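Local coordinates for protein dTDP-4-dehydrorhamnose 3,5-epimerase (Bacillus anthracis str. Ames, PDB 3RYK) that epimerises dTDP-4-dehydro-6-deoxy-D-glucose at carbons 3 and 5 of the sugar ring, a step in dTDP-L-rhamnose biosynthesis, at residues E29-D34 with Q121-I126; K96-M101 with V154-D159; A104-I109 with L177-P182. All blocks are in the same frame, centred on the assembly; numbering follows the deposited sequence.

The three contacts belong to one jelly-roll-like fold, with contact 2 inside one sheet, contact 1 between that sheet and the next, and contact 3 between the second sheet and a loop. Contacts 1 and 3 touch through neighbouring strands, where Tyr125 O lies 2.7 Å from Asp107 N, a probable hydrogen bond, and through Trp122 of contact 1, which packs on Pro180 of contact 3. Contacts 2 and 3 meet in the core, with Val100 CG2 3.4 Å from Ile105 CD1. In contact 2 the side chain of Tyr156 is about 6 Å from the bound pyrophosphate, and in contact 3 that of Trp181 is about 13 Å from it.

Contact 1: E29-D34 with Q121-I126; sequences ETNFTD and QWRGYI
Glu29, Asn31 and Phe32 meet Arg123 and Tyr125 in a mixed polar and apolar contact near the surface, between the two sheets of the fold, joining the end of strand 26-31 to the start of strand 122-128. The short strand axes, 10.1 Å apart, are too distant for backbone pairing, so side chains make the contact, the Phe32 ring also reaching the Trp122 carbonyl. Its main link is a salt bridge. The Glu29 chain, extended beyond CG, meets the Arg123 chain coming from the opposite direction. Arg123 NE gives a nearly straight bond of 3.0 Å to Glu29 OE2, at 166°; the acceptor lies in the guanidinium plane, but the donor stands above the carboxylate plane. A second, weak bond joins Arg123 NH2 to Glu29 OE1, and the two flat groups are turned by 62° rather than coplanar. Glu29 OE2 also lies at the edge of the Tyr125 ring, 3.2 Å from Tyr125 CE1. Asn31 crosses the arginine, its amide almost parallel to the guanidinium and its ND2 over one face, 3.3 Å from Arg123 CD. A water donates to Asn31 OD1 at 2.9 Å and is also hydrogen-bonded to Tyr125 OH, bridging the two segments. Phe32, with positive phi, sends its ring to the strand's beginning: Trp122 O and Arg123 CB lie at its edge, the latter 3.7 Å from Phe32 CZ, and Gln121 CB approaches Phe32 CE1. The turn is held further by Arg113, which bonds Phe32 O and forms a salt bridge with Asp34. Tyr125, the buried member, also packs on Leu37 and Ile109. The contact thus ties an edge strand of one sheet to a strand of the facing sheet, near the surface of the jelly-roll-like fold.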
loop_
_atom_site.group_PDB
_atom_site.type_symbol
_atom_site.label_atom_id
_atom_site.label_comp_id
_atom_site.label_asym_id
_atom_site.label_seq_id
_atom_site.Cartn_x
_atom_site.Cartn_y
_atom_site.Cartn_z
ATOM N N GLU A 29 7.075 5.652 -19.211
ATOM C CA GLU A 29 7.628 6.870 -19.797
ATOM C C GLU A 29 8.326 7.671 -18.708
ATOM O O GLU A 29 8.017 7.524 -17.523
ATOM C CB GLU A 29 6.545 7.742 -20.436
ATOM C CG GLU A 29 5.492 8.247 -19.446
ATOM C CD GLU A 29 4.455 9.175 -20.061
ATOM O OE1 GLU A 29 4.502 9.450 -21.278
ATOM O OE2 GLU A 29 3.588 9.654 -19.305
ATOM N N THR A 30 9.274 8.497 -19.135
ATOM C CA THR A 30 10.028 9.347 -18.252
ATOM C C THR A 30 9.829 10.762 -18.779
ATOM O O THR A 30 9.906 11.003 -19.986
ATOM C CB THR A 30 11.539 9.021 -18.244
ATOM O OG1 THR A 30 11.759 7.653 -17.865
ATOM C CG2 THR A 30 12.276 9.941 -17.276
ATOM N N ASN A 31 9.532 11.691 -17.877
ATOM C CA ASN A 31 9.343 13.077 -18.243
ATOM C C ASN A 31 10.061 13.988 -17.251
ATOM O O ASN A 31 10.266 13.641 -16.095
ATOM C CB ASN A 31 7.862 13.498 -18.347
ATOM C CG ASN A 31 7.082 12.718 -19.398
ATOM O OD1 ASN A 31 6.790 11.541 -19.229
ATOM N ND2 ASN A 31 6.646 13.416 -20.442
ATOM N N PHE A 32 10.458 15.151 -17.736
ATOM C CA PHE A 32 11.136 16.147 -16.934
ATOM C C PHE A 32 12.378 15.548 -16.276
ATOM O O PHE A 32 12.680 15.832 -15.125
ATOM C CB PHE A 32 10.150 16.745 -15.917
ATOM C CG PHE A 32 8.785 16.961 -16.504
ATOM C CD1 PHE A 32 8.613 17.768 -17.606
ATOM C CD2 PHE A 32 7.668 16.368 -15.937
ATOM C CE1 PHE A 32 7.358 17.939 -18.173
ATOM C CE2 PHE A 32 6.401 16.559 -16.487
ATOM C CZ PHE A 32 6.251 17.338 -17.604
ATOM N N THR A 33 13.053 14.677 -17.032
ATOM C CA THR A 33 14.284 13.988 -16.640
ATOM C C THR A 33 14.164 12.861 -15.612
ATOM O O THR A 33 14.669 11.756 -15.854
ATOM C CB THR A 33 15.381 14.998 -16.140
ATOM O OG1 THR A 33 15.543 16.064 -17.089
ATOM C CG2 THR A 33 16.723 14.297 -15.938
ATOM N N ASP A 34 13.483 13.144 -14.505
ATOM C CA ASP A 34 13.312 12.230 -13.376
ATOM C C ASP A 34 11.915 11.653 -13.062
ATOM O O ASP A 34 11.834 10.698 -12.302
ATOM C CB ASP A 34 13.808 13.004 -12.152
ATOM C CG ASP A 34 15.277 13.427 -12.285
ATOM O OD1 ASP A 34 16.146 12.572 -12.611
ATOM O OD2 ASP A 34 15.566 14.608 -12.009
ATOM N N GLN A 121 6.705 23.445 -16.478
ATOM C CA GLN A 121 5.940 22.469 -17.248
ATOM C C GLN A 121 5.246 21.428 -16.355
ATOM O O GLN A 121 5.683 21.138 -15.242
ATOM C CB GLN A 121 6.812 21.771 -18.291
ATOM C CG GLN A 121 7.470 22.717 -19.304
ATOM C CD GLN A 121 8.249 21.986 -20.395
ATOM O OE1 GLN A 121 7.993 20.815 -20.690
ATOM N NE2 GLN A 121 9.183 22.693 -21.025
ATOM N N TRP A 122 4.158 20.867 -16.874
ATOM C CA TRP A 122 3.364 19.874 -16.161
ATOM C C TRP A 122 2.919 18.724 -17.044
ATOM O O TRP A 122 3.057 18.762 -18.268
ATOM C CB TRP A 122 2.112 20.529 -15.568
ATOM C CG TRP A 122 1.239 21.175 -16.585
ATOM C CD1 TRP A 122 1.308 22.468 -17.014
ATOM C CD2 TRP A 122 0.162 20.573 -17.314
ATOM N NE1 TRP A 122 0.355 22.703 -17.966
ATOM C CE2 TRP A 122 -0.360 21.556 -18.172
ATOM C CE3 TRP A 122 -0.404 19.291 -17.336
ATOM C CZ2 TRP A 122 -1.431 21.302 -19.036
ATOM C CZ3 TRP A 122 -1.453 19.047 -18.191
ATOM C CH2 TRP A 122 -1.953 20.043 -19.031
ATOM N N ARG A 123 2.388 17.689 -16.406
ATOM C CA ARG A 123 1.878 16.543 -17.150
ATOM C C ARG A 123 0.778 15.844 -16.362
ATOM O O ARG A 123 0.897 15.647 -15.148
ATOM C CB ARG A 123 2.985 15.584 -17.580
ATOM C CG ARG A 123 2.500 14.381 -18.421
ATOM C CD ARG A 123 3.685 13.698 -19.101
ATOM N NE ARG A 123 3.300 12.578 -19.967
ATOM C CZ ARG A 123 2.862 12.705 -21.219
ATOM N NH1 ARG A 123 2.683 13.908 -21.753
ATOM N NH2 ARG A 123 2.547 11.619 -21.933
ATOM N N GLY A 124 -0.287 15.508 -17.082
ATOM C CA GLY A 124 -1.461 14.829 -16.540
ATOM C C GLY A 124 -1.479 13.342 -16.867
ATOM O O GLY A 124 -1.487 12.970 -18.044
ATOM N N TYR A 125 -1.504 12.505 -15.826
ATOM C CA TYR A 125 -1.504 11.042 -15.967
ATOM C C TYR A 125 -2.753 10.413 -15.349
ATOM O O TYR A 125 -3.268 10.880 -14.309
ATOM C CB TYR A 125 -0.355 10.453 -15.157
ATOM C CG TYR A 125 1.007 11.040 -15.379
ATOM C CD1 TYR A 125 1.920 10.442 -16.235
ATOM C CD2 TYR A 125 1.403 12.173 -14.699
ATOM C CE1 TYR A 125 3.191 10.961 -16.409
ATOM C CE2 TYR A 125 2.657 12.710 -14.871
ATOM C CZ TYR A 125 3.557 12.096 -15.729
ATOM O OH TYR A 125 4.816 12.629 -15.887
ATOM N N ILE A 126 -3.230 9.336 -15.966
ATOM C CA ILE A 126 -4.395 8.627 -15.466
ATOM C C ILE A 126 -3.880 7.378 -14.765
ATOM O O ILE A 126 -3.334 6.481 -15.426
ATOM C CB ILE A 126 -5.425 8.260 -16.573
ATOM C CG1 ILE A 126 -6.023 9.521 -17.232
ATOM C CG2 ILE A 126 -6.526 7.402 -16.006
ATOM C CD1 ILE A 126 -6.978 9.230 -18.403
HETATM O O HOH W 1 6.597 10.721 -16.437
#

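Contact 2: K96-M101 with V154-D159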
loop_
_atom_site.group_PDB
_atom_site.type_symbol
_atom_site.label_atom_id
_atom_site.label_comp_id
_atom_site.label_asym_id
_atom_site.label_seq_id
_atom_site.Cartn_x
_atom_site.Cartn_y
_atom_site.Cartn_z
ATOM N N LYS A 96 7.900 11.238 -3.930
ATOM C CA LYS A 96 6.654 10.501 -3.731
ATOM C C LYS A 96 6.531 9.414 -4.789
ATOM O O LYS A 96 7.152 9.524 -5.837
ATOM C CB LYS A 96 5.456 11.429 -3.810
ATOM C CG LYS A 96 5.475 12.547 -2.787
ATOM C CD LYS A 96 4.240 13.399 -2.887
ATOM C CE LYS A 96 4.279 14.540 -1.891
ATOM N NZ LYS A 96 3.041 15.353 -1.995
ATOM N N LEU A 97 5.729 8.388 -4.500
ATOM C CA LEU A 97 5.483 7.251 -5.422
ATOM C C LEU A 97 4.015 6.950 -5.174
ATOM O O LEU A 97 3.649 6.399 -4.143
ATOM C CB LEU A 97 6.410 6.087 -5.110
ATOM C CG LEU A 97 6.402 4.849 -6.013
ATOM C CD1 LEU A 97 6.797 5.203 -7.434
ATOM C CD2 LEU A 97 7.403 3.892 -5.410
ATOM N N ILE A 98 3.186 7.316 -6.142
ATOM C CA ILE A 98 1.751 7.187 -6.032
ATOM C C ILE A 98 1.077 6.142 -6.899
ATOM O O ILE A 98 1.466 5.928 -8.040
ATOM C CB ILE A 98 1.092 8.533 -6.439
ATOM C CG1 ILE A 98 1.594 9.734 -5.603
ATOM C CG2 ILE A 98 -0.435 8.449 -6.341
ATOM C CD1 ILE A 98 2.753 10.510 -6.174
ATOM N N GLN A 99 0.052 5.518 -6.329
ATOM C CA GLN A 99 -0.759 4.521 -7.015
ATOM C C GLN A 99 -2.198 4.625 -6.515
ATOM O O GLN A 99 -2.478 5.180 -5.432
ATOM C CB GLN A 99 -0.266 3.093 -6.819
ATOM C CG GLN A 99 -0.319 2.576 -5.409
ATOM C CD GLN A 99 0.043 1.110 -5.306
ATOM O OE1 GLN A 99 -0.079 0.358 -6.273
ATOM N NE2 GLN A 99 0.444 0.686 -4.121
ATOM N N VAL A 100 -3.101 4.079 -7.320
ATOM C CA VAL A 100 -4.529 4.069 -7.023
ATOM C C VAL A 100 -4.944 2.634 -6.718
ATOM O O VAL A 100 -4.732 1.713 -7.540
ATOM C CB VAL A 100 -5.336 4.654 -8.190
ATOM C CG1 VAL A 100 -6.820 4.517 -7.923
ATOM C CG2 VAL A 100 -4.932 6.124 -8.431
ATOM N N MET A 101 -5.562 2.439 -5.555
ATOM C CA MET A 101 -5.999 1.108 -5.118
ATOM C C MET A 101 -7.458 0.812 -5.445
ATOM O O MET A 101 -7.854 -0.360 -5.613
ATOM C CB MET A 101 -5.733 0.952 -3.615
ATOM C CG MET A 101 -4.266 1.273 -3.225
ATOM S SD MET A 101 -2.998 0.352 -4.142
ATOM C CE MET A 101 -3.421 -1.332 -3.673
ATOM N N VAL A 154 -6.259 6.500 -2.965
ATOM C CA VAL A 154 -4.921 6.702 -3.471
ATOM C C VAL A 154 -3.933 6.418 -2.351
ATOM O O VAL A 154 -4.141 6.796 -1.191
ATOM C CB VAL A 154 -4.721 8.149 -3.944
ATOM C CG1 VAL A 154 -3.319 8.346 -4.492
ATOM C CG2 VAL A 154 -5.756 8.520 -4.981
ATOM N N MET A 155 -2.857 5.736 -2.699
ATOM C CA MET A 155 -1.824 5.406 -1.747
ATOM C C MET A 155 -0.526 5.954 -2.286
ATOM O O MET A 155 -0.275 5.887 -3.490
ATOM C CB MET A 155 -1.691 3.891 -1.589
ATOM C CG MET A 155 -0.579 3.476 -0.641
ATOM S SD MET A 155 -0.285 1.702 -0.578
ATOM C CE MET A 155 -1.836 1.095 0.067
ATOM N N TYR A 156 0.295 6.524 -1.416
ATOM C CA TYR A 156 1.574 7.030 -1.877
ATOM C C TYR A 156 2.610 7.037 -0.780
ATOM O O TYR A 156 2.304 7.345 0.367
ATOM C CB TYR A 156 1.471 8.373 -2.583
ATOM C CG TYR A 156 1.054 9.552 -1.751
ATOM C CD1 TYR A 156 2.007 10.444 -1.265
ATOM C CD2 TYR A 156 -0.286 9.795 -1.488
ATOM C CE1 TYR A 156 1.626 11.546 -0.509
ATOM C CE2 TYR A 156 -0.671 10.876 -0.749
ATOM C CZ TYR A 156 0.292 11.749 -0.269
ATOM O OH TYR A 156 -0.108 12.827 0.476
ATOM N N LYS A 157 3.826 6.664 -1.167
ATOM C CA LYS A 157 4.949 6.598 -0.266
ATOM C C LYS A 157 5.730 7.898 -0.357
ATOM O O LYS A 157 5.688 8.580 -1.373
ATOM C CB LYS A 157 5.881 5.465 -0.668
ATOM C CG LYS A 157 5.276 4.089 -0.715
ATOM C CD LYS A 157 6.297 3.099 -1.270
ATOM C CE LYS A 157 5.778 1.678 -1.191
ATOM N NZ LYS A 157 5.222 1.287 0.134
ATOM N N VAL A 158 6.431 8.239 0.718
ATOM C CA VAL A 158 7.256 9.447 0.758
ATOM C C VAL A 158 8.576 9.069 1.432
ATOM O O VAL A 158 8.582 8.273 2.363
ATOM C CB VAL A 158 6.567 10.635 1.497
ATOM C CG1 VAL A 158 5.224 10.964 0.843
ATOM C CG2 VAL A 158 6.399 10.343 2.978
ATOM N N ASP A 159 9.693 9.643 0.972
ATOM C CA ASP A 159 11.020 9.326 1.547
ATOM C C ASP A 159 11.477 10.280 2.649
ATOM O O ASP A 159 12.629 10.192 3.104
ATOM C CB ASP A 159 12.119 9.225 0.482
ATOM C CG ASP A 159 12.408 10.545 -0.207
ATOM O OD1 ASP A 159 13.508 10.666 -0.795
ATOM O OD2 ASP A 159 11.569 11.466 -0.154
#
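Gln99 and Met155 form a hydrogen-bonded antiparallel pair with two nearly straight backbone bonds, Met155 N to Gln99 O at 2.8 Å and Gln99 N to Met155 O at 2.9 Å. Leu97 and Lys157 make the next such pair, more bent, with Lys157 N meeting Leu97 O at 3.0 Å. The Lys157 ammonium forms salt bridges with Asp71 of its own chain and of the second subunit. On the same face, Gln99 lies alongside Met155, with NE2 3.8 Å from Met155 SD, and Met101 CG crosses against Met155 CB; Gln99 and Met101 also pack on Met155 of the second subunit, and Met155 on its Met101, placing this face at the subunit interface. On the opposite face, Ile98 CG1, placed beside its backbone N by a chi1 of -57°, touches Tyr156 CB at 3.3 Å; its CG2 branch presses tightly against Val154 CG1 at 3.4 Å. Lys96 runs alongside Tyr156, which also touches Phe50 of the second subunit and whose side chain lies about 6 Å from bound pyrophosphate. Strand 96-100 lies between strands 152-158 and 134-137 in one antiparallel sheet, and 70-76 pairs with the other edge of 152-158.

Contact 3: A104-I109 with L177-P182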
loop_
_atom_site.group_PDB
_atom_site.type_symbol
_atom_site.label_atom_id
_atom_site.label_comp_id
_atom_site.label_asym_id
_atom_site.label_seq_id
_atom_site.Cartn_x
_atom_site.Cartn_y
_atom_site.Cartn_z
ATOM N N ALA A 104 -10.082 5.744 -9.818
ATOM C CA ALA A 104 -9.152 6.310 -10.777
ATOM C C ALA A 104 -9.028 7.802 -10.547
ATOM O O ALA A 104 -9.978 8.423 -10.065
ATOM C CB ALA A 104 -9.646 6.035 -12.182
ATOM N N ILE A 105 -7.856 8.343 -10.894
ATOM C CA ILE A 105 -7.549 9.751 -10.755
ATOM C C ILE A 105 -6.775 10.292 -11.951
ATOM O O ILE A 105 -6.170 9.533 -12.716
ATOM C CB ILE A 105 -6.629 9.990 -9.503
ATOM C CG1 ILE A 105 -5.190 9.459 -9.743
ATOM C CG2 ILE A 105 -7.241 9.408 -8.263
ATOM C CD1 ILE A 105 -4.276 9.491 -8.511
ATOM N N TYR A 106 -6.858 11.600 -12.119
ATOM C CA TYR A 106 -6.122 12.348 -13.140
ATOM C C TYR A 106 -5.112 13.043 -12.261
ATOM O O TYR A 106 -5.477 13.945 -11.504
ATOM C CB TYR A 106 -7.002 13.305 -13.923
ATOM C CG TYR A 106 -6.267 14.324 -14.791
ATOM C CD1 TYR A 106 -5.650 13.965 -15.981
ATOM C CD2 TYR A 106 -6.264 15.675 -14.443
ATOM C CE1 TYR A 106 -5.006 14.920 -16.774
ATOM C CE2 TYR A 106 -5.634 16.646 -15.238
ATOM C CZ TYR A 106 -5.005 16.269 -16.397
ATOM O OH TYR A 106 -4.385 17.248 -17.173
ATOM N N ASP A 107 -3.859 12.612 -12.337
ATOM C CA ASP A 107 -2.787 13.142 -11.534
ATOM C C ASP A 107 -1.883 14.091 -12.304
ATOM O O ASP A 107 -1.444 13.792 -13.420
ATOM C CB ASP A 107 -2.035 11.943 -10.977
ATOM C CG ASP A 107 -1.018 12.315 -9.941
ATOM O OD1 ASP A 107 -0.083 13.108 -10.206
ATOM O OD2 ASP A 107 -1.153 11.753 -8.838
ATOM N N VAL A 108 -1.584 15.230 -11.687
ATOM C CA VAL A 108 -0.757 16.229 -12.316
ATOM C C VAL A 108 0.495 16.500 -11.494
ATOM O O VAL A 108 0.451 16.461 -10.257
ATOM C CB VAL A 108 -1.502 17.585 -12.405
ATOM C CG1 VAL A 108 -0.545 18.728 -12.859
ATOM C CG2 VAL A 108 -2.727 17.482 -13.310
ATOM N N ILE A 109 1.600 16.737 -12.190
ATOM C CA ILE A 109 2.859 17.064 -11.537
ATOM C C ILE A 109 3.383 18.274 -12.281
ATOM O O ILE A 109 3.200 18.383 -13.493
ATOM C CB ILE A 109 3.925 15.906 -11.460
ATOM C CG1 ILE A 109 4.527 15.561 -12.821
ATOM C CG2 ILE A 109 3.328 14.676 -10.783
ATOM C CD1 ILE A 109 5.549 14.449 -12.737
ATOM N N LEU A 177 -0.417 27.950 -15.226
ATOM C CA LEU A 177 -0.311 26.529 -15.604
ATOM C C LEU A 177 -1.459 26.082 -16.497
ATOM O O LEU A 177 -1.280 25.212 -17.361
ATOM C CB LEU A 177 -0.213 25.655 -14.344
ATOM C CG LEU A 177 1.010 25.850 -13.431
ATOM C CD1 LEU A 177 1.051 24.872 -12.248
ATOM C CD2 LEU A 177 2.309 25.792 -14.237
ATOM N N ALA A 178 -2.636 26.672 -16.274
ATOM C CA ALA A 178 -3.862 26.388 -17.026
ATOM C C ALA A 178 -4.103 24.895 -17.187
ATOM O O ALA A 178 -4.302 24.413 -18.292
ATOM C CB ALA A 178 -3.810 27.077 -18.375
ATOM N N ILE A 179 -4.074 24.170 -16.077
ATOM C CA ILE A 179 -4.283 22.723 -16.115
ATOM C C ILE A 179 -5.747 22.414 -16.476
ATOM O O ILE A 179 -6.679 23.001 -15.906
ATOM C CB ILE A 179 -3.873 22.052 -14.779
ATOM C CG1 ILE A 179 -2.404 22.362 -14.478
ATOM C CG2 ILE A 179 -4.124 20.531 -14.836
ATOM C CD1 ILE A 179 -1.952 22.052 -13.082
ATOM N N PRO A 180 -5.967 21.491 -17.436
ATOM C CA PRO A 180 -7.296 21.088 -17.899
ATOM C C PRO A 180 -7.987 20.080 -16.968
ATOM O O PRO A 180 -8.300 18.958 -17.373
ATOM C CB PRO A 180 -6.984 20.433 -19.247
ATOM C CG PRO A 180 -5.686 19.801 -19.007
ATOM C CD PRO A 180 -4.918 20.790 -18.199
ATOM N N TRP A 181 -8.270 20.475 -15.734
ATOM C CA TRP A 181 -8.915 19.564 -14.805
ATOM C C TRP A 181 -10.241 19.077 -15.351
ATOM O O TRP A 181 -10.988 19.856 -15.951
ATOM C CB TRP A 181 -9.159 20.222 -13.441
ATOM C CG TRP A 181 -7.944 20.652 -12.756
ATOM C CD1 TRP A 181 -7.467 21.925 -12.654
ATOM C CD2 TRP A 181 -7.000 19.813 -12.098
ATOM N NE1 TRP A 181 -6.301 21.933 -11.941
ATOM C CE2 TRP A 181 -5.984 20.648 -11.590
ATOM C CE3 TRP A 181 -6.919 18.434 -11.869
ATOM C CZ2 TRP A 181 -4.893 20.152 -10.878
ATOM C CZ3 TRP A 181 -5.826 17.944 -11.160
ATOM C CH2 TRP A 181 -4.827 18.806 -10.676
ATOM N N PRO A 182 -10.557 17.785 -15.140
ATOM C CA PRO A 182 -11.810 17.198 -15.625
ATOM C C PRO A 182 -13.021 17.518 -14.734
ATOM O O PRO A 182 -13.952 16.714 -14.621
ATOM C CB PRO A 182 -11.496 15.710 -15.583
ATOM C CG PRO A 182 -10.586 15.582 -14.436
ATOM C CD PRO A 182 -9.692 16.757 -14.532
#
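Tyr106 has CG opposite its backbone N (chi1 168°), which lays the ring out toward the loop 177-182, and Trp181, with chi1 -61°, folds its indole back to meet it even though its CB leaves in the other direction. The two side chains cross at about a right angle, ring planes 89° apart: Trp181 CE3 comes in at the edge of the tyrosine ring, 3.8 Å from Tyr106 CD2. Pro182 CD sits 3.6 Å from that same Tyr106 CD2, and at the other end of the ring Pro180 CG approaches Tyr106 OH to 3.4 Å. Here a loop without regular structure, kinked by an inverse gamma turn centred on Pro180, lies over a face of the five-stranded sheet of the jelly roll, against strand 104-111. Deeper in, Val108 and Ile179 reach toward each other tip to tip, Val108 CG1 being 3.6 Å from Ile179 CD1. The other branch, Val108 CG2, presses on Trp181 CH2 at 3.6 Å, while Ile179 CG2 sits over one face of the indole, toward its rim. Trp181 NE1 is satisfied by the carbonyl of Trp172. Cys146, on the adjacent strand 141-147, is touched by both Trp181 and Pro182.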